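Local coordinates for protein apoptosis regulator ced-9 (Caenorhabditis elegans, PDB 1OHU) that restrains programmed cell death by sequestering the caspase activator CED-4 until EGL-1 binds and releases it, at residues A[8-13]-A[43-48]; A[18-23]-A[106-111]; A[47-52]-A[152-157]. The protein carries 3 engineered substitutions. All coordinates share one frame; numbering follows the deposited sequence.

Contact 1: residues A[8-13]-A[43-48]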
loop_
_atom_site.group_PDB
_atom_site.type_symbol
_atom_site.label_atom_id
_atom_site.label_comp_id
_atom_site.label_asym_id
_atom_site.label_seq_id
_atom_site.Cartn_x
_atom_site.Cartn_y
_atom_site.Cartn_z
ATOM N N GLU A 8 17.357 4.871 3.409
ATOM C CA GLU A 8 17.854 5.407 2.144
ATOM C C GLU A 8 16.751 6.252 1.526
ATOM O O GLU A 8 15.571 5.912 1.624
ATOM C CB GLU A 8 18.213 4.282 1.167
ATOM C CG GLU A 8 19.323 3.351 1.620
ATOM C CD GLU A 8 19.712 2.341 0.547
ATOM O OE1 GLU A 8 20.545 1.456 0.835
ATOM O OE2 GLU A 8 19.192 2.432 -0.587
ATOM N N PRO A 9 17.119 7.362 0.873
ATOM C CA PRO A 9 16.120 8.232 0.245
ATOM C C PRO A 9 15.471 7.502 -0.925
ATOM O O PRO A 9 14.339 7.797 -1.310
ATOM C CB PRO A 9 16.953 9.420 -0.213
ATOM C CG PRO A 9 18.243 8.760 -0.619
ATOM C CD PRO A 9 18.484 7.811 0.542
ATOM N N ARG A 10 16.210 6.544 -1.479
ATOM C CA ARG A 10 15.760 5.744 -2.615
ATOM C C ARG A 10 14.559 4.872 -2.247
ATOM O O ARG A 10 13.733 4.550 -3.102
ATOM C CB ARG A 10 16.910 4.851 -3.099
ATOM C CG ARG A 10 16.700 4.230 -4.468
ATOM C CD ARG A 10 17.877 3.339 -4.854
ATOM N NE ARG A 10 17.964 2.149 -4.007
ATOM C CZ ARG A 10 17.178 1.086 -4.135
ATOM N NH1 ARG A 10 16.252 1.060 -5.084
ATOM N NH2 ARG A 10 17.304 0.056 -3.309
ATOM N N LEU A 11 14.467 4.500 -0.973
ATOM C CA LEU A 11 13.382 3.650 -0.505
ATOM C C LEU A 11 12.378 4.337 0.420
ATOM O O LEU A 11 11.665 3.664 1.166
ATOM C CB LEU A 11 13.957 2.420 0.206
ATOM C CG LEU A 11 14.898 1.548 -0.628
ATOM C CD1 LEU A 11 15.403 0.386 0.217
ATOM C CD2 LEU A 11 14.169 1.037 -1.860
ATOM N N ASP A 12 12.315 5.666 0.385
ATOM C CA ASP A 12 11.364 6.364 1.246
ATOM C C ASP A 12 9.999 5.732 1.047
ATOM O O ASP A 12 9.618 5.396 -0.073
ATOM C CB ASP A 12 11.288 7.855 0.907
ATOM C CG ASP A 12 12.534 8.609 1.319
ATOM O OD1 ASP A 12 13.026 8.373 2.444
ATOM O OD2 ASP A 12 13.017 9.443 0.526
ATOM N N ILE A 13 9.272 5.561 2.142
ATOM C CA ILE A 13 7.955 4.963 2.084
ATOM C C ILE A 13 7.033 5.663 1.084
ATOM O O ILE A 13 6.269 5.004 0.388
ATOM C CB ILE A 13 7.316 4.928 3.501
ATOM C CG1 ILE A 13 7.260 3.479 3.991
ATOM C CG2 ILE A 13 5.937 5.569 3.507
ATOM C CD1 ILE A 13 6.595 2.510 3.031
ATOM N N GLN A 43 11.477 2.314 -8.592
ATOM C CA GLN A 43 12.521 1.464 -8.048
ATOM C C GLN A 43 12.087 0.014 -8.191
ATOM O O GLN A 43 10.893 -0.288 -8.173
ATOM C CB GLN A 43 12.757 1.783 -6.565
ATOM C CG GLN A 43 13.216 3.205 -6.296
ATOM C CD GLN A 43 14.456 3.560 -7.089
ATOM O OE1 GLN A 43 15.488 2.905 -6.965
ATOM N NE2 GLN A 43 14.362 4.596 -7.911
ATOM N N PRO A 44 13.050 -0.908 -8.343
ATOM C CA PRO A 44 12.674 -2.317 -8.479
ATOM C C PRO A 44 11.851 -2.799 -7.284
ATOM O O PRO A 44 11.022 -3.700 -7.416
ATOM C CB PRO A 44 14.029 -3.029 -8.615
ATOM C CG PRO A 44 15.000 -2.082 -7.961
ATOM C CD PRO A 44 14.511 -0.739 -8.420
ATOM N N GLU A 45 12.073 -2.190 -6.120
ATOM C CA GLU A 45 11.320 -2.556 -4.927
ATOM C C GLU A 45 9.867 -2.114 -5.079
ATOM O O GLU A 45 8.976 -2.667 -4.431
ATOM C CB GLU A 45 11.917 -1.915 -3.671
ATOM C CG GLU A 45 13.262 -2.482 -3.233
ATOM C CD GLU A 45 14.431 -1.936 -4.038
ATOM O OE1 GLU A 45 15.582 -2.318 -3.737
ATOM O OE2 GLU A 45 14.203 -1.128 -4.964
ATOM N N HIS A 46 9.637 -1.110 -5.924
ATOM C CA HIS A 46 8.287 -0.614 -6.183
ATOM C C HIS A 46 7.576 -1.662 -7.031
ATOM O O HIS A 46 6.440 -2.048 -6.757
ATOM C CB HIS A 46 8.304 0.696 -6.986
ATOM C CG HIS A 46 8.889 1.865 -6.259
ATOM N ND1 HIS A 46 8.942 1.943 -4.885
ATOM C CD2 HIS A 46 9.382 3.039 -6.721
ATOM C CE1 HIS A 46 9.440 3.115 -4.531
ATOM N NE2 HIS A 46 9.713 3.798 -5.626
ATOM N N GLU A 47 8.267 -2.106 -8.076
ATOM C CA GLU A 47 7.732 -3.099 -8.993
ATOM C C GLU A 47 7.438 -4.419 -8.297
ATOM O O GLU A 47 6.594 -5.195 -8.752
ATOM C CB GLU A 47 8.696 -3.288 -10.164
ATOM C CG GLU A 47 8.480 -2.261 -11.269
ATOM C CD GLU A 47 9.685 -2.077 -12.170
ATOM O OE1 GLU A 47 10.263 -3.089 -12.627
ATOM O OE2 GLU A 47 10.052 -0.911 -12.434
HETATM N N MSE A 48 8.120 -4.666 -7.184
HETATM C CA MSE A 48 7.888 -5.885 -6.420
HETATM C C MSE A 48 6.698 -5.645 -5.505
HETATM O O MSE A 48 6.009 -6.586 -5.111
HETATM C CB MSE A 48 9.119 -6.248 -5.586
HETATM C CG MSE A 48 8.949 -7.478 -4.687
HETATM SE SE MSE A 48 8.508 -9.150 -5.603
HETATM C CE MSE A 48 9.008 -8.701 -7.418
#
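Arg-10 and Glu-45 meet in an end-on, two-nitrogen salt bridge: NH1 of Arg-10 gives a hydrogen to OE2 of Glu-45 and NH2 of Arg-10 one to OE1, each at 3.0 Å. Both oxygens lie near the guanidinium plane, the NH2 bond being almost straight at 176°. The carboxylate is turned against that plane, and each oxygen is met from above its own plane, so the grip is paired but not coplanar. NH1 of Arg-10 also donates to OE1 of Gln-43 at 2.7 Å, on a lone pair and in the carbonyl plane. The amide's other end is occupied too, since NE2 of Gln-43 bonds to the carbonyl of Gly-41. NE of Arg-10 makes a long salt bridge, 3.6 Å, to OE2 of Glu-8, completing a three-residue network. The bend at chi3 (67°) turns the guanidinium toward residues 43-48. CD2 of Leu-11 lies over one guanidinium face, displaced toward its rim, and touches CD of Glu-45 at 3.7 Å, so an aliphatic methyl borders the ion pair. Gln-43 is the N-cap of helix 44-71, and its backbone O accepts from both His-46 N and Glu-47 N. The contact thus joins the loop before helix 13-27, in the BH4-family region, to the N-terminus of helix 44-71 in the Bcl-2 fold, with Leu-11 also on Trp-154 and Glu-45 on Met-158 of helix 154-172.

Contact 2: residues A[18-23]-A[106-111]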
loop_
_atom_site.group_PDB
_atom_site.type_symbol
_atom_site.label_atom_id
_atom_site.label_comp_id
_atom_site.label_asym_id
_atom_site.label_seq_id
_atom_site.Cartn_x
_atom_site.Cartn_y
_atom_site.Cartn_z
ATOM N N VAL A 18 3.057 6.146 -3.383
ATOM C CA VAL A 18 2.733 6.861 -4.609
ATOM C C VAL A 18 2.739 5.948 -5.826
ATOM O O VAL A 18 1.803 5.960 -6.624
ATOM C CB VAL A 18 3.728 7.999 -4.890
ATOM C CG1 VAL A 18 3.489 8.566 -6.290
ATOM C CG2 VAL A 18 3.563 9.083 -3.858
ATOM N N ASP A 19 3.803 5.163 -5.972
ATOM C CA ASP A 19 3.903 4.269 -7.112
ATOM C C ASP A 19 2.810 3.224 -7.117
ATOM O O ASP A 19 2.320 2.840 -8.179
ATOM C CB ASP A 19 5.263 3.572 -7.140
ATOM C CG ASP A 19 5.418 2.672 -8.353
ATOM O OD1 ASP A 19 5.102 1.466 -8.256
ATOM O OD2 ASP A 19 5.833 3.182 -9.415
ATOM N N TYR A 20 2.431 2.743 -5.938
ATOM C CA TYR A 20 1.397 1.723 -5.892
ATOM C C TYR A 20 0.020 2.338 -6.159
ATOM O O TYR A 20 -0.785 1.773 -6.904
ATOM C CB TYR A 20 1.386 0.990 -4.552
ATOM C CG TYR A 20 0.455 -0.205 -4.599
ATOM C CD1 TYR A 20 0.820 -1.364 -5.280
ATOM C CD2 TYR A 20 -0.827 -0.136 -4.058
ATOM C CE1 TYR A 20 -0.072 -2.424 -5.432
ATOM C CE2 TYR A 20 -1.726 -1.189 -4.202
ATOM C CZ TYR A 20 -1.341 -2.330 -4.896
ATOM O OH TYR A 20 -2.233 -3.353 -5.090
ATOM N N PHE A 21 -0.245 3.492 -5.553
ATOM C CA PHE A 21 -1.518 4.176 -5.756
ATOM C C PHE A 21 -1.684 4.445 -7.252
ATOM O O PHE A 21 -2.706 4.114 -7.845
ATOM C CB PHE A 21 -1.540 5.498 -4.974
ATOM C CG PHE A 21 -2.002 5.365 -3.532
ATOM C CD1 PHE A 21 -1.610 4.282 -2.749
ATOM C CD2 PHE A 21 -2.793 6.361 -2.946
ATOM C CE1 PHE A 21 -1.994 4.189 -1.403
ATOM C CE2 PHE A 21 -3.180 6.279 -1.607
ATOM C CZ PHE A 21 -2.778 5.188 -0.834
ATOM N N THR A 22 -0.664 5.036 -7.861
ATOM C CA THR A 22 -0.700 5.340 -9.287
ATOM C C THR A 22 -1.006 4.093 -10.129
ATOM O O THR A 22 -1.847 4.127 -11.028
ATOM C CB THR A 22 0.643 5.932 -9.734
ATOM O OG1 THR A 22 0.912 7.113 -8.972
ATOM C CG2 THR A 22 0.614 6.278 -11.201
ATOM N N HIS A 23 -0.323 2.997 -9.821
ATOM C CA HIS A 23 -0.495 1.742 -10.537
ATOM C C HIS A 23 -1.875 1.120 -10.331
ATOM O O HIS A 23 -2.510 0.668 -11.285
ATOM C CB HIS A 23 0.582 0.750 -10.104
ATOM C CG HIS A 23 0.342 -0.645 -10.585
ATOM N ND1 HIS A 23 0.464 -1.007 -11.910
ATOM C CD2 HIS A 23 -0.061 -1.756 -9.925
ATOM C CE1 HIS A 23 0.146 -2.283 -12.044
ATOM N NE2 HIS A 23 -0.178 -2.760 -10.854
ATOM N N GLY A 106 -0.306 -5.268 3.002
ATOM C CA GLY A 106 -1.742 -5.110 3.134
ATOM C C GLY A 106 -2.161 -3.662 3.229
ATOM O O GLY A 106 -3.167 -3.265 2.643
ATOM N N LEU A 107 -1.394 -2.865 3.969
ATOM C CA LEU A 107 -1.709 -1.444 4.123
ATOM C C LEU A 107 -1.604 -0.688 2.797
ATOM O O LEU A 107 -2.472 0.125 2.468
ATOM C CB LEU A 107 -0.780 -0.804 5.161
ATOM C CG LEU A 107 -0.960 -1.286 6.601
ATOM C CD1 LEU A 107 0.085 -0.642 7.491
ATOM C CD2 LEU A 107 -2.352 -0.946 7.085
ATOM N N ILE A 108 -0.538 -0.954 2.044
ATOM C CA ILE A 108 -0.344 -0.299 0.756
ATOM C C ILE A 108 -1.397 -0.808 -0.231
ATOM O O ILE A 108 -2.022 -0.024 -0.946
ATOM C CB ILE A 108 1.073 -0.572 0.193
ATOM C CG1 ILE A 108 2.125 0.094 1.085
ATOM C CG2 ILE A 108 1.185 -0.039 -1.223
ATOM C CD1 ILE A 108 3.550 -0.036 0.578
ATOM N N SER A 109 -1.597 -2.125 -0.246
ATOM C CA SER A 109 -2.573 -2.743 -1.130
ATOM C C SER A 109 -3.963 -2.157 -0.876
ATOM O O SER A 109 -4.675 -1.782 -1.813
ATOM C CB SER A 109 -2.614 -4.260 -0.906
ATOM O OG SER A 109 -3.463 -4.881 -1.861
ATOM N N PHE A 110 -4.343 -2.082 0.394
ATOM C CA PHE A 110 -5.645 -1.547 0.771
ATOM C C PHE A 110 -5.760 -0.077 0.380
ATOM O O PHE A 110 -6.801 0.362 -0.095
ATOM C CB PHE A 110 -5.863 -1.688 2.274
ATOM C CG PHE A 110 -7.182 -1.141 2.741
ATOM C CD1 PHE A 110 -8.373 -1.661 2.244
ATOM C CD2 PHE A 110 -7.233 -0.080 3.640
ATOM C CE1 PHE A 110 -9.603 -1.124 2.633
ATOM C CE2 PHE A 110 -8.451 0.462 4.036
ATOM C CZ PHE A 110 -9.641 -0.059 3.531
ATOM N N GLY A 111 -4.685 0.677 0.602
ATOM C CA GLY A 111 -4.679 2.091 0.263
ATOM C C GLY A 111 -4.905 2.261 -1.224
ATOM O O GLY A 111 -5.740 3.059 -1.644
HETATM O O HOH W 1 -4.545 -2.938 -4.169
#
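Tyr-20 brings the CG-CD2-CE2 side of its ring obliquely to Ile-108 and Ser-109. CG2 of Ile-108 comes within 3.5 Å of Tyr-20 CG, and CD2 of the ring approaches Ile-108 O at 3.3 Å. Farther along the ring, CE2 reaches Ser-109 CA at 3.5 Å. A chi1 of -171° points the Tyr-20 side chain at helix 101-118 and brings its hydroxyl beside Ser-109. There a water, at the ring's edge and in its plane, accepts from Tyr-20 OH at 2.5 Å and donates to Ser-109 O at 2.6 Å, bridging the two helices. Phe-21 meets Gly-111 instead: its CE1 lies 3.5 Å from Gly-111 C, and Gly-111 O sits over one ring face toward the rim. A CB on Gly-111 would clash with CE1 of Phe-21, so the glycine permits this close seating. The short segments cross at -39° with their axes 9.3 Å apart, helix 13-27 carrying BH4 residues and helix 101-118 BH1 residues, as predicted for these motifs. In the next shell, Ser-109 OG is bonded to Gly-53 O, Ile-108 also packs on Met-49 and Ile-139, and Phe-21 on Phe-132. Replacing Tyr-20 by an alanine would probably leave CG2 of Ile-108 without its ring and the bridging water without its hydroxyl donor. All five touching residues are buried; the chemistry is that of aromatic rings packed on helix backbone plus one apolar side-chain contact, with a water giving the buried Tyr-20 hydroxyl an acceptor and tying it to Ser-109 O inside the Bcl-2 core.

Contact 3: residues A[47-52]-A[152-157]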
loop_
_atom_site.group_PDB
_atom_site.type_symbol
_atom_site.label_atom_id
_atom_site.label_comp_id
_atom_site.label_asym_id
_atom_site.label_seq_id
_atom_site.Cartn_x
_atom_site.Cartn_y
_atom_site.Cartn_z
ATOM N N GLU A 47 8.267 -2.106 -8.076
ATOM C CA GLU A 47 7.732 -3.099 -8.993
ATOM C C GLU A 47 7.438 -4.419 -8.297
ATOM O O GLU A 47 6.594 -5.195 -8.752
ATOM C CB GLU A 47 8.696 -3.288 -10.164
ATOM C CG GLU A 47 8.480 -2.261 -11.269
ATOM C CD GLU A 47 9.685 -2.077 -12.170
ATOM O OE1 GLU A 47 10.263 -3.089 -12.627
ATOM O OE2 GLU A 47 10.052 -0.911 -12.434
HETATM N N MSE A 48 8.120 -4.666 -7.184
HETATM C CA MSE A 48 7.888 -5.885 -6.420
HETATM C C MSE A 48 6.698 -5.645 -5.505
HETATM O O MSE A 48 6.009 -6.586 -5.111
HETATM C CB MSE A 48 9.119 -6.248 -5.586
HETATM C CG MSE A 48 8.949 -7.478 -4.687
HETATM SE SE MSE A 48 8.508 -9.150 -5.603
HETATM C CE MSE A 48 9.008 -8.701 -7.418
HETATM N N MSE A 49 6.460 -4.379 -5.169
HETATM C CA MSE A 49 5.339 -4.021 -4.305
HETATM C C MSE A 49 4.043 -4.043 -5.104
HETATM O O MSE A 49 2.964 -4.237 -4.541
HETATM C CB MSE A 49 5.547 -2.633 -3.689
HETATM C CG MSE A 49 4.422 -2.173 -2.768
HETATM SE SE MSE A 49 4.110 -3.339 -1.260
HETATM C CE MSE A 49 5.582 -2.798 -0.135
ATOM N N ARG A 50 4.151 -3.852 -6.417
ATOM C CA ARG A 50 2.979 -3.871 -7.285
ATOM C C ARG A 50 2.421 -5.278 -7.357
ATOM O O ARG A 50 1.208 -5.474 -7.335
ATOM C CB ARG A 50 3.327 -3.413 -8.700
ATOM C CG ARG A 50 3.772 -1.968 -8.817
ATOM C CD ARG A 50 4.066 -1.613 -10.273
ATOM N NE ARG A 50 4.673 -0.297 -10.406
ATOM C CZ ARG A 50 4.990 0.268 -11.566
ATOM N NH1 ARG A 50 4.759 -0.374 -12.701
ATOM N NH2 ARG A 50 5.534 1.477 -11.592
ATOM N N VAL A 51 3.313 -6.260 -7.452
ATOM C CA VAL A 51 2.898 -7.654 -7.526
ATOM C C VAL A 51 2.330 -8.097 -6.192
ATOM O O VAL A 51 1.258 -8.694 -6.129
ATOM C CB VAL A 51 4.082 -8.582 -7.879
ATOM C CG1 VAL A 51 3.637 -10.039 -7.824
ATOM C CG2 VAL A 51 4.614 -8.242 -9.263
HETATM N N MSE A 52 3.060 -7.802 -5.126
HETATM C CA MSE A 52 2.645 -8.171 -3.783
HETATM C C MSE A 52 1.274 -7.597 -3.425
HETATM O O MSE A 52 0.472 -8.260 -2.760
HETATM C CB MSE A 52 3.698 -7.707 -2.779
HETATM C CG MSE A 52 5.050 -8.402 -2.956
HETATM SE SE MSE A 52 4.978 -10.303 -2.546
HETATM C CE MSE A 52 5.984 -10.253 -0.911
ATOM N N ARG A 152 13.771 -7.105 10.336
ATOM C CA ARG A 152 13.333 -7.050 8.944
ATOM C C ARG A 152 14.000 -5.898 8.196
ATOM O O ARG A 152 14.600 -5.008 8.803
ATOM C CB ARG A 152 11.803 -6.929 8.838
ATOM C CG ARG A 152 11.062 -6.804 10.156
ATOM C CD ARG A 152 9.845 -7.717 10.175
ATOM N NE ARG A 152 9.005 -7.483 11.344
ATOM C CZ ARG A 152 8.070 -8.325 11.778
ATOM N NH1 ARG A 152 7.857 -9.471 11.140
ATOM N NH2 ARG A 152 7.341 -8.016 12.847
ATOM N N SER A 153 13.902 -5.933 6.871
ATOM C CA SER A 153 14.490 -4.908 6.024
ATOM C C SER A 153 13.937 -5.058 4.613
ATOM O O SER A 153 13.170 -5.981 4.338
ATOM C CB SER A 153 16.017 -5.052 6.001
ATOM O OG SER A 153 16.410 -6.292 5.437
ATOM N N TRP A 154 14.323 -4.150 3.723
ATOM C CA TRP A 154 13.860 -4.200 2.343
ATOM C C TRP A 154 14.542 -5.308 1.552
ATOM O O TRP A 154 13.963 -5.851 0.611
ATOM C CB TRP A 154 14.084 -2.851 1.656
ATOM C CG TRP A 154 13.090 -1.807 2.068
ATOM C CD1 TRP A 154 13.342 -0.664 2.768
ATOM C CD2 TRP A 154 11.676 -1.825 1.824
ATOM N NE1 TRP A 154 12.174 0.031 2.977
ATOM C CE2 TRP A 154 11.136 -0.659 2.408
ATOM C CE3 TRP A 154 10.812 -2.716 1.169
ATOM C CZ2 TRP A 154 9.769 -0.357 2.358
ATOM C CZ3 TRP A 154 9.449 -2.415 1.120
ATOM C CH2 TRP A 154 8.944 -1.245 1.711
ATOM N N ASP A 155 15.774 -5.637 1.929
ATOM C CA ASP A 155 16.525 -6.689 1.254
ATOM C C ASP A 155 15.854 -8.009 1.584
ATOM O O ASP A 155 15.569 -8.821 0.703
ATOM C CB ASP A 155 17.967 -6.695 1.751
ATOM C CG ASP A 155 18.638 -5.348 1.580
ATOM O OD1 ASP A 155 18.888 -4.952 0.419
ATOM O OD2 ASP A 155 18.905 -4.681 2.605
ATOM N N ASP A 156 15.601 -8.210 2.871
ATOM C CA ASP A 156 14.940 -9.415 3.347
ATOM C C ASP A 156 13.567 -9.473 2.669
ATOM O O ASP A 156 13.034 -10.550 2.397
ATOM C CB ASP A 156 14.785 -9.341 4.867
ATOM C CG ASP A 156 14.520 -10.688 5.492
ATOM O OD1 ASP A 156 13.477 -11.301 5.183
ATOM O OD2 ASP A 156 15.363 -11.134 6.297
ATOM N N PHE A 157 13.014 -8.294 2.394
ATOM C CA PHE A 157 11.713 -8.158 1.742
ATOM C C PHE A 157 11.740 -8.749 0.337
ATOM O O PHE A 157 10.885 -9.562 -0.021
ATOM C CB PHE A 157 11.322 -6.675 1.668
ATOM C CG PHE A 157 10.129 -6.393 0.789
ATOM C CD1 PHE A 157 8.841 -6.699 1.215
ATOM C CD2 PHE A 157 10.297 -5.813 -0.466
ATOM C CE1 PHE A 157 7.737 -6.430 0.402
ATOM C CE2 PHE A 157 9.202 -5.542 -1.284
ATOM C CZ PHE A 157 7.920 -5.851 -0.849
#
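Met-49 and Phe-157 both send their CG anti to the backbone N (chi1 -180° and 169°), which brings the methionine's methyl and the ring's outer end together; Met-48, Met-49 and Met-52 are all selenomethionine in this crystal. The Met-49 chain then bends at chi2 and chi3, placing CE 3.9 Å from Phe-157 CZ and 4.1 Å from Trp-154 CZ3. Relative to the indole this methyl lies at the edge, near the ring plane; to the phenyl it comes obliquely, the two side chains crossing at about a right angle. Met-48 adds a second touch through its CG, 3.9 Å from Phe-157 CE2, before its own chain turns away. Met-52 closes the group more loosely, with CG 4.4 Å from Phe-157 CZ. Phe-157 thus inserts its ring end among three residues of helix 44-71, and the indole turns its edge to the phenyl face, Trp-154 CZ3 standing 3.8 Å above the Phe-157 ring plane and over its centre. This contact within the first turn of helix 154-172 orients the two aromatics relative to each other. Ser-153 holds the N-cap position there, its OG accepting a weak bond from Asp-156 N. Outside the segments, Trp-154 stacks on Phe-16, Met-49 packs on Ile-108 and Met-52 on Ile-105. No hydrogen bond crosses between the segments, and all five touching residues are buried; the join therefore rests on dispersion and the burial of apolar surface, linking helix 44-71 to the region assigned, by inference, to BH2.

In the fold
Contacts 1 and 3 both use helix 44-71, share Glu-47 and Met-48, and have centres about 8 Å apart; contact 2 lies about 13 Å from each and only about 3 Å from the centre of the chain. Along the sequence, contact 2 crosses both others, so its segments alternate with theirs. Neighbouring residues join them: Leu-11 CD1 of contact 1 packs on Trp-154 CD1 of contact 3 at 3.4 Å, and Asp-19 of contact 2 forms a salt bridge with Arg-50 of contact 3. Together they tie helices 13-27, 44-71, 101-118 and 154-172 into one all-helical Bcl-2 bundle, bringing together sequence-distant regions assigned, by prediction or inference, to BH4, BH1 and BH2.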